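Local coordinates for alginate biosynthesis protein AlgJ (PDB 4O8V) that probably transfers acetyl groups to mannuronate residues of alginate in the periplasm, as part of an inner-membrane complex, at residues 23-35 with 75-87. Residues are numbered along the deposited sequence; the frame is centred on the assembly and turned at random.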
ATOM      1  N   GLU A  23       0.031  -8.417  12.501  1.00 28.04           N
ATOM      2  CA  GLU A  23      -0.852  -8.706  11.367  1.00 34.34           C
ATOM      3  C   GLU A  23      -0.067  -9.381  10.237  1.00 31.51           C
ATOM      4  O   GLU A  23      -0.651  -9.997   9.338  1.00 30.57           O
ATOM      5  CB  GLU A  23      -1.539  -7.423  10.869  1.00 32.45           C
ATOM      6  CG  GLU A  23      -2.470  -6.790  11.891  1.00 38.02           C
ATOM      7  CD  GLU A  23      -3.153  -5.517  11.382  1.00 38.10           C
ATOM      8  OE1 GLU A  23      -2.729  -4.956  10.351  1.00 38.97           O
ATOM      9  OE2 GLU A  23      -4.125  -5.076  12.023  1.00 37.46           O
ATOM     10  N   GLU A  24       1.259  -9.271  10.292  1.00 26.81           N
ATOM     11  CA  GLU A  24       2.118  -9.951   9.332  1.00 26.11           C
ATOM     12  C   GLU A  24       2.520 -11.327   9.850  1.00 28.99           C
ATOM     13  O   GLU A  24       3.257 -12.058   9.187  1.00 32.70           O
ATOM     14  CB  GLU A  24       3.364  -9.098   9.025  1.00 25.13           C
ATOM     15  CG  GLU A  24       3.044  -7.925   8.076  1.00 26.86           C
ATOM     16  CD  GLU A  24       4.201  -6.960   7.860  1.00 29.42           C
ATOM     17  OE1 GLU A  24       5.319  -7.205   8.378  1.00 27.20           O
ATOM     18  OE2 GLU A  24       3.997  -5.937   7.163  1.00 24.56           O
ATOM     19  N   PHE A  25       2.034 -11.673  11.046  1.00 31.10           N
ATOM     20  CA  PHE A  25       2.386 -12.940  11.696  1.00 30.26           C
ATOM     21  C   PHE A  25       1.185 -13.849  11.970  1.00 36.54           C
ATOM     22  O   PHE A  25       1.262 -15.070  11.803  1.00 39.97           O
ATOM     23  CB  PHE A  25       3.082 -12.686  13.041  1.00 33.77           C
ATOM     24  CG  PHE A  25       4.479 -12.164  12.921  1.00 33.37           C
ATOM     25  CD1 PHE A  25       4.709 -10.893  12.438  1.00 29.66           C
ATOM     26  CD2 PHE A  25       5.561 -12.934  13.335  1.00 32.00           C
ATOM     27  CE1 PHE A  25       6.015 -10.398  12.332  1.00 34.32           C
ATOM     28  CE2 PHE A  25       6.864 -12.446  13.241  1.00 32.13           C
ATOM     29  CZ  PHE A  25       7.088 -11.179  12.729  1.00 35.72           C
ATOM     30  N   LYS A  26       0.095 -13.254  12.449  1.00 37.71           N
ATOM     31  CA  LYS A  26      -0.996 -14.014  13.073  1.00 43.36           C
ATOM     32  C   LYS A  26      -1.769 -14.853  12.060  1.00 41.86           C
ATOM     33  O   LYS A  26      -1.976 -14.428  10.926  1.00 39.37           O
ATOM     34  CB  LYS A  26      -1.970 -13.065  13.794  1.00 46.42           C
ATOM     35  CG  LYS A  26      -2.766 -12.152  12.843  1.00 52.63           C
ATOM     36  CD  LYS A  26      -3.725 -11.211  13.575  1.00 59.75           C
ATOM     37  CE  LYS A  26      -2.978 -10.348  14.583  1.00 63.88           C
ATOM     38  NZ  LYS A  26      -3.797  -9.259  15.200  1.00 65.47           N
ATOM     39  N   PRO A  27      -2.186 -16.059  12.463  1.00 46.05           N
ATOM     40  CA  PRO A  27      -3.152 -16.787  11.634  1.00 49.24           C
ATOM     41  C   PRO A  27      -4.493 -16.074  11.672  1.00 53.68           C
ATOM     42  O   PRO A  27      -4.739 -15.307  12.601  1.00 54.87           O
ATOM     43  CB  PRO A  27      -3.235 -18.156  12.304  1.00 50.93           C
ATOM     44  CG  PRO A  27      -2.874 -17.896  13.729  1.00 51.32           C
ATOM     45  CD  PRO A  27      -1.843 -16.797  13.694  1.00 47.89           C
ATOM     46  N   THR A  28      -5.338 -16.293  10.672  1.00 55.03           N
ATOM     47  CA  THR A  28      -6.693 -15.768  10.715  1.00 52.81           C
ATOM     48  C   THR A  28      -7.631 -16.946  10.510  1.00 55.33           C
ATOM     49  O   THR A  28      -7.441 -17.730   9.582  1.00 57.08           O
ATOM     50  CB  THR A  28      -6.921 -14.672   9.650  1.00 55.11           C
ATOM     51  OG1 THR A  28      -6.155 -13.513   9.996  1.00 59.76           O
ATOM     52  CG2 THR A  28      -8.382 -14.275   9.568  1.00 53.90           C
ATOM     53  N   ALA A  29      -8.606 -17.101  11.404  1.00 53.60           N
ATOM     54  CA  ALA A  29      -9.643 -18.121  11.234  1.00 54.25           C
ATOM     55  C   ALA A  29     -10.453 -17.860   9.969  1.00 52.99           C
ATOM     56  O   ALA A  29     -10.968 -16.757   9.765  1.00 51.65           O
ATOM     57  CB  ALA A  29     -10.562 -18.163  12.444  1.00 55.74           C
ATOM     58  N   GLY A  30     -10.573 -18.883   9.127  1.00 54.88           N
ATOM     59  CA  GLY A  30     -11.317 -18.761   7.886  1.00 49.81           C
ATOM     60  C   GLY A  30     -10.591 -17.905   6.866  1.00 49.45           C
ATOM     61  O   GLY A  30     -11.217 -17.317   5.980  1.00 48.58           O
ATOM     62  N   ALA A  31      -9.268 -17.848   6.988  1.00 46.68           N
ATOM     63  CA  ALA A  31      -8.437 -17.019   6.115  1.00 43.30           C
ATOM     64  C   ALA A  31      -8.607 -17.341   4.621  1.00 44.55           C
ATOM     65  O   ALA A  31      -8.573 -16.435   3.788  1.00 41.06           O
ATOM     66  CB  ALA A  31      -6.975 -17.148   6.514  1.00 40.44           C
ATOM     67  N   GLU A  32      -8.786 -18.618   4.287  1.00 49.18           N
ATOM     68  CA  GLU A  32      -8.957 -19.033   2.899  1.00 51.00           C
ATOM     69  C   GLU A  32     -10.190 -18.398   2.270  1.00 51.11           C
ATOM     70  O   GLU A  32     -10.117 -17.867   1.159  1.00 50.08           O
ATOM     71  CB  GLU A  32      -9.060 -20.556   2.793  1.00 56.11           C
ATOM     72  N   GLN A  33     -11.318 -18.454   2.980  1.00 47.98           N
ATOM     73  CA  GLN A  33     -12.572 -17.904   2.465  1.00 48.92           C
ATOM     74  C   GLN A  33     -12.531 -16.373   2.450  1.00 44.57           C
ATOM     75  O   GLN A  33     -13.093 -15.736   1.552  1.00 46.71           O
ATOM     76  CB  GLN A  33     -13.765 -18.398   3.292  1.00 54.34           C
ATOM     77  CG  GLN A  33     -13.790 -19.911   3.528  1.00 64.70           C
ATOM     78  CD  GLN A  33     -13.132 -20.328   4.845  1.00 70.33           C
ATOM     79  OE1 GLN A  33     -11.911 -20.524   4.917  1.00 69.88           O
ATOM     80  NE2 GLN A  33     -13.944 -20.471   5.892  1.00 72.11           N
ATOM     81  N   LEU A  34     -11.860 -15.786   3.440  1.00 40.01           N
ATOM     82  CA  LEU A  34     -11.697 -14.336   3.484  1.00 38.50           C
ATOM     83  C   LEU A  34     -10.876 -13.846   2.289  1.00 36.36           C
ATOM     84  O   LEU A  34     -11.223 -12.838   1.661  1.00 36.48           O
ATOM     85  CB  LEU A  34     -11.050 -13.892   4.800  1.00 39.55           C
ATOM     86  CG  LEU A  34     -11.937 -13.851   6.056  1.00 44.37           C
ATOM     87  CD1 LEU A  34     -11.135 -13.392   7.266  1.00 44.92           C
ATOM     88  CD2 LEU A  34     -13.148 -12.954   5.842  1.00 44.96           C
HETATM   89  N   MSE A  35      -9.794 -14.548   1.965  1.00 35.20           N
HETATM   90  CA  MSE A  35      -9.009 -14.210   0.769  1.00 32.18           C
HETATM   91  C   MSE A  35      -9.828 -14.310  -0.528  1.00 34.10           C
HETATM   92  O   MSE A  35      -9.746 -13.418  -1.391  1.00 32.44           O
HETATM   93  CB  MSE A  35      -7.783 -15.104   0.672  1.00 32.32           C
HETATM   94  CG  MSE A  35      -6.692 -14.706   1.651  1.00 33.62           C
HETATM   95 SE   MSE A  35      -5.239 -16.023   1.610  1.00 50.70          SE
HETATM   96  CE  MSE A  35      -5.110 -16.220  -0.350  1.00 46.97           C
ATOM     97  N   GLU A  75       9.904 -15.132  17.411  1.00 44.07           N
ATOM     98  CA  GLU A  75       8.645 -15.426  16.731  1.00 47.72           C
ATOM     99  C   GLU A  75       8.780 -15.321  15.217  1.00 44.92           C
ATOM    100  O   GLU A  75       9.322 -14.341  14.709  1.00 44.05           O
ATOM    101  CB  GLU A  75       7.533 -14.475  17.187  1.00 52.33           C
ATOM    102  CG  GLU A  75       7.069 -14.644  18.616  1.00 65.70           C
ATOM    103  CD  GLU A  75       5.897 -13.732  18.933  1.00 74.88           C
ATOM    104  OE1 GLU A  75       4.785 -13.990  18.417  1.00 78.10           O
ATOM    105  OE2 GLU A  75       6.089 -12.748  19.682  1.00 77.70           O
ATOM    106  N   ARG A  76       8.256 -16.320  14.511  1.00 41.90           N
ATOM    107  CA  ARG A  76       8.156 -16.284  13.042  1.00 42.34           C
ATOM    108  C   ARG A  76       6.690 -16.226  12.610  1.00 37.12           C
ATOM    109  O   ARG A  76       5.826 -16.726  13.337  1.00 43.53           O
ATOM    110  CB  ARG A  76       8.837 -17.519  12.442  1.00 47.85           C
ATOM    111  CG  ARG A  76      10.311 -17.612  12.781  1.00 54.83           C
ATOM    112  CD  ARG A  76      10.995 -16.351  12.299  1.00 57.94           C
ATOM    113  NE  ARG A  76      12.258 -16.096  12.978  1.00 63.49           N
ATOM    114  CZ  ARG A  76      13.448 -16.226  12.403  1.00 67.09           C
ATOM    115  NH1 ARG A  76      13.526 -16.621  11.141  1.00 66.85           N
ATOM    116  NH2 ARG A  76      14.556 -15.966  13.092  1.00 68.85           N
ATOM    117  N   PRO A  77       6.405 -15.645  11.429  1.00 37.83           N
ATOM    118  CA  PRO A  77       5.012 -15.608  10.960  1.00 37.47           C
ATOM    119  C   PRO A  77       4.432 -17.020  10.789  1.00 41.16           C
ATOM    120  O   PRO A  77       5.188 -17.969  10.537  1.00 44.77           O
ATOM    121  CB  PRO A  77       5.106 -14.871   9.616  1.00 35.19           C
ATOM    122  CG  PRO A  77       6.353 -14.023   9.735  1.00 32.98           C
ATOM    123  CD  PRO A  77       7.308 -14.884  10.546  1.00 33.33           C
ATOM    124  N   ALA A  78       3.118 -17.165  10.960  1.00 42.46           N
ATOM    125  CA  ALA A  78       2.448 -18.443  10.702  1.00 43.47           C
ATOM    126  C   ALA A  78       2.481 -18.788   9.219  1.00 40.35           C
ATOM    127  O   ALA A  78       2.753 -17.930   8.372  1.00 44.17           O
ATOM    128  CB  ALA A  78       0.997 -18.421  11.204  1.00 41.30           C
ATOM    129  N   SER A  79       2.175 -20.044   8.915  1.00 43.40           N
ATOM    130  CA  SER A  79       2.338 -20.579   7.571  1.00 45.22           C
ATOM    131  C   SER A  79       1.512 -19.826   6.521  1.00 44.16           C
ATOM    132  O   SER A  79       1.915 -19.740   5.360  1.00 45.53           O
ATOM    133  CB  SER A  79       1.984 -22.063   7.566  1.00 52.53           C
ATOM    134  OG  SER A  79       0.628 -22.255   7.931  1.00 57.95           O
ATOM    135  N   LEU A  80       0.373 -19.274   6.938  1.00 43.03           N
ATOM    136  CA  LEU A  80      -0.471 -18.457   6.057  1.00 43.73           C
ATOM    137  C   LEU A  80       0.346 -17.383   5.336  1.00 36.29           C
ATOM    138  O   LEU A  80       0.110 -17.072   4.174  1.00 38.00           O
ATOM    139  CB  LEU A  80      -1.608 -17.811   6.868  1.00 44.98           C
ATOM    140  CG  LEU A  80      -2.382 -16.616   6.296  1.00 45.77           C
ATOM    141  CD1 LEU A  80      -3.269 -17.082   5.143  1.00 48.14           C
ATOM    142  CD2 LEU A  80      -3.208 -15.911   7.382  1.00 40.45           C
ATOM    143  N   HIS A  81       1.328 -16.828   6.038  1.00 35.42           N
ATOM    144  CA  HIS A  81       2.123 -15.732   5.525  1.00 35.34           C
ATOM    145  C   HIS A  81       3.331 -16.167   4.697  1.00 39.28           C
ATOM    146  O   HIS A  81       3.978 -15.324   4.081  1.00 44.01           O
ATOM    147  CB  HIS A  81       2.592 -14.845   6.693  1.00 35.25           C
ATOM    148  CG  HIS A  81       1.468 -14.255   7.487  1.00 37.36           C
ATOM    149  ND1 HIS A  81       0.763 -13.144   7.067  1.00 31.41           N
ATOM    150  CD2 HIS A  81       0.911 -14.638   8.662  1.00 38.57           C
ATOM    151  CE1 HIS A  81      -0.169 -12.862   7.963  1.00 35.12           C
ATOM    152  NE2 HIS A  81      -0.101 -13.752   8.938  1.00 39.17           N
ATOM    153  N   ASP A  82       3.644 -17.463   4.688  1.00 39.73           N
ATOM    154  CA  ASP A  82       4.821 -17.954   3.959  1.00 38.56           C
ATOM    155  C   ASP A  82       4.848 -17.507   2.492  1.00 40.87           C
ATOM    156  O   ASP A  82       5.847 -16.992   2.009  1.00 41.35           O
ATOM    157  CB  ASP A  82       4.890 -19.475   4.010  1.00 39.03           C
ATOM    158  CG  ASP A  82       5.362 -19.998   5.359  1.00 46.44           C
ATOM    159  OD1 ASP A  82       5.880 -19.205   6.173  1.00 45.21           O
ATOM    160  OD2 ASP A  82       5.224 -21.216   5.581  1.00 48.88           O
ATOM    161  N   ASP A  83       3.746 -17.702   1.783  1.00 38.07           N
ATOM    162  CA  ASP A  83       3.742 -17.409   0.355  1.00 36.58           C
ATOM    163  C   ASP A  83       2.572 -16.521  -0.061  1.00 35.46           C
ATOM    164  O   ASP A  83       2.104 -16.588  -1.206  1.00 36.41           O
ATOM    165  CB  ASP A  83       3.723 -18.709  -0.449  1.00 41.87           C
ATOM    166  CG  ASP A  83       4.334 -18.544  -1.839  1.00 46.76           C
ATOM    167  OD1 ASP A  83       5.362 -17.819  -1.952  1.00 43.99           O
ATOM    168  OD2 ASP A  83       3.787 -19.135  -2.807  1.00 48.24           O
ATOM    169  N   LEU A  84       2.138 -15.673   0.870  1.00 32.17           N
ATOM    170  CA  LEU A  84       0.957 -14.825   0.677  1.00 32.95           C
ATOM    171  C   LEU A  84       1.157 -13.804  -0.454  1.00 29.98           C
ATOM    172  O   LEU A  84       0.258 -13.595  -1.273  1.00 28.50           O
ATOM    173  CB  LEU A  84       0.611 -14.101   1.979  1.00 31.94           C
ATOM    174  CG  LEU A  84      -0.648 -13.221   2.010  1.00 31.84           C
ATOM    175  CD1 LEU A  84      -1.865 -13.984   1.528  1.00 32.99           C
ATOM    176  CD2 LEU A  84      -0.874 -12.722   3.447  1.00 29.35           C
ATOM    177  N   TYR A  85       2.334 -13.179  -0.492  1.00 28.89           N
ATOM    178  CA  TYR A  85       2.645 -12.215  -1.531  1.00 29.57           C
ATOM    179  C   TYR A  85       2.527 -12.851  -2.917  1.00 27.27           C
ATOM    180  O   TYR A  85       1.821 -12.329  -3.776  1.00 26.05           O
ATOM    181  CB  TYR A  85       4.052 -11.635  -1.307  1.00 26.83           C
ATOM    182  CG  TYR A  85       4.519 -10.678  -2.381  1.00 28.75           C
ATOM    183  CD1 TYR A  85       4.159  -9.332  -2.349  1.00 28.23           C
ATOM    184  CD2 TYR A  85       5.309 -11.126  -3.438  1.00 29.34           C
ATOM    185  CE1 TYR A  85       4.584  -8.452  -3.335  1.00 30.21           C
ATOM    186  CE2 TYR A  85       5.749 -10.259  -4.428  1.00 29.01           C
ATOM    187  CZ  TYR A  85       5.371  -8.922  -4.377  1.00 26.62           C
ATOM    188  OH  TYR A  85       5.820  -8.081  -5.373  1.00 34.41           O
ATOM    189  N   ASN A  86       3.187 -13.997  -3.102  1.00 29.83           N
ATOM    190  CA  ASN A  86       3.162 -14.746  -4.347  1.00 29.40           C
ATOM    191  C   ASN A  86       1.751 -15.182  -4.737  1.00 33.26           C
ATOM    192  O   ASN A  86       1.348 -15.052  -5.894  1.00 30.18           O
ATOM    193  CB  ASN A  86       4.075 -15.979  -4.223  1.00 30.87           C
ATOM    194  CG  ASN A  86       4.136 -16.817  -5.499  1.00 32.63           C
ATOM    195  OD1 ASN A  86       4.417 -16.319  -6.594  1.00 33.34           O
ATOM    196  ND2 ASN A  86       3.887 -18.103  -5.356  1.00 32.40           N
ATOM    197  N   GLN A  87       0.995 -15.699  -3.773  1.00 33.61           N
ATOM    198  CA  GLN A  87      -0.365 -16.141  -4.065  1.00 34.27           C
ATOM    199  C   GLN A  87      -1.297 -14.972  -4.381  1.00 28.93           C
ATOM    200  O   GLN A  87      -2.208 -15.117  -5.199  1.00 31.88           O
ATOM    201  CB  GLN A  87      -0.917 -16.972  -2.898  1.00 36.94           C
ATOM    202  CG  GLN A  87      -0.261 -18.353  -2.764  1.00 46.64           C
ATOM    203  CD  GLN A  87      -0.479 -19.263  -3.994  1.00 57.51           C
ATOM    204  OE1 GLN A  87      -1.452 -19.107  -4.744  1.00 59.38           O
ATOM    205  NE2 GLN A  87       0.433 -20.213  -4.195  1.00 61.34           N
TER
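Two hydrogen bonds tie H81 and A78 to the loop that leads into helix 31-51. Backbone pairs with backbone first: A78 N gives its hydrogen to F25 O at 2.9 Å, nearly straight at 170°, in the carbonyl plane and on a lone pair. At the next carbonyl, K26 O, H81 NE2 donates at 2.8 Å; the oxygen lies near the plane of the imidazole, but the donor stands 44° above the plane of that carbonyl. With CG anti to the carbonyl carbon (chi1 -60°), the H81 ring lies flat against the backbone at E24 and F25. E24 O sits over the centre of one face, 3.3 Å above its plane, with F25 N nearer the rim, while L80 CD2 lies over the rim of the opposite face. A leucine in place of H81 would probably leave K26 O without its side-chain donor and E24 O without the flat group beneath it, the backbone at 24-26 less firmly fixed.

These loops belong to the SGNH hydrolase-like domain, and 75-83 leads into helix 84-94. The probable active site is not far: the side chain of E24 comes within about 9 Å of that of H122, the probable proton acceptor, and E24's carboxylate takes hydrogen bonds from K64 N and A65 N.

P77 CG lies over one face of F25, a CH-pi contact 3.9 Å from the centroid, and E75 O meets the ring edge at CE2, buried with no polar partner. V12 and A65 also touch the phenyl.

Further toward the helices the contact is apolar. L80 sends CD1 to A31 CB at 4.0 Å. Selenomethionine M35 brings SE past L80 and to 3.9 Å from L84 CD1, bridging the first turns of helices 31-51 and 84-94.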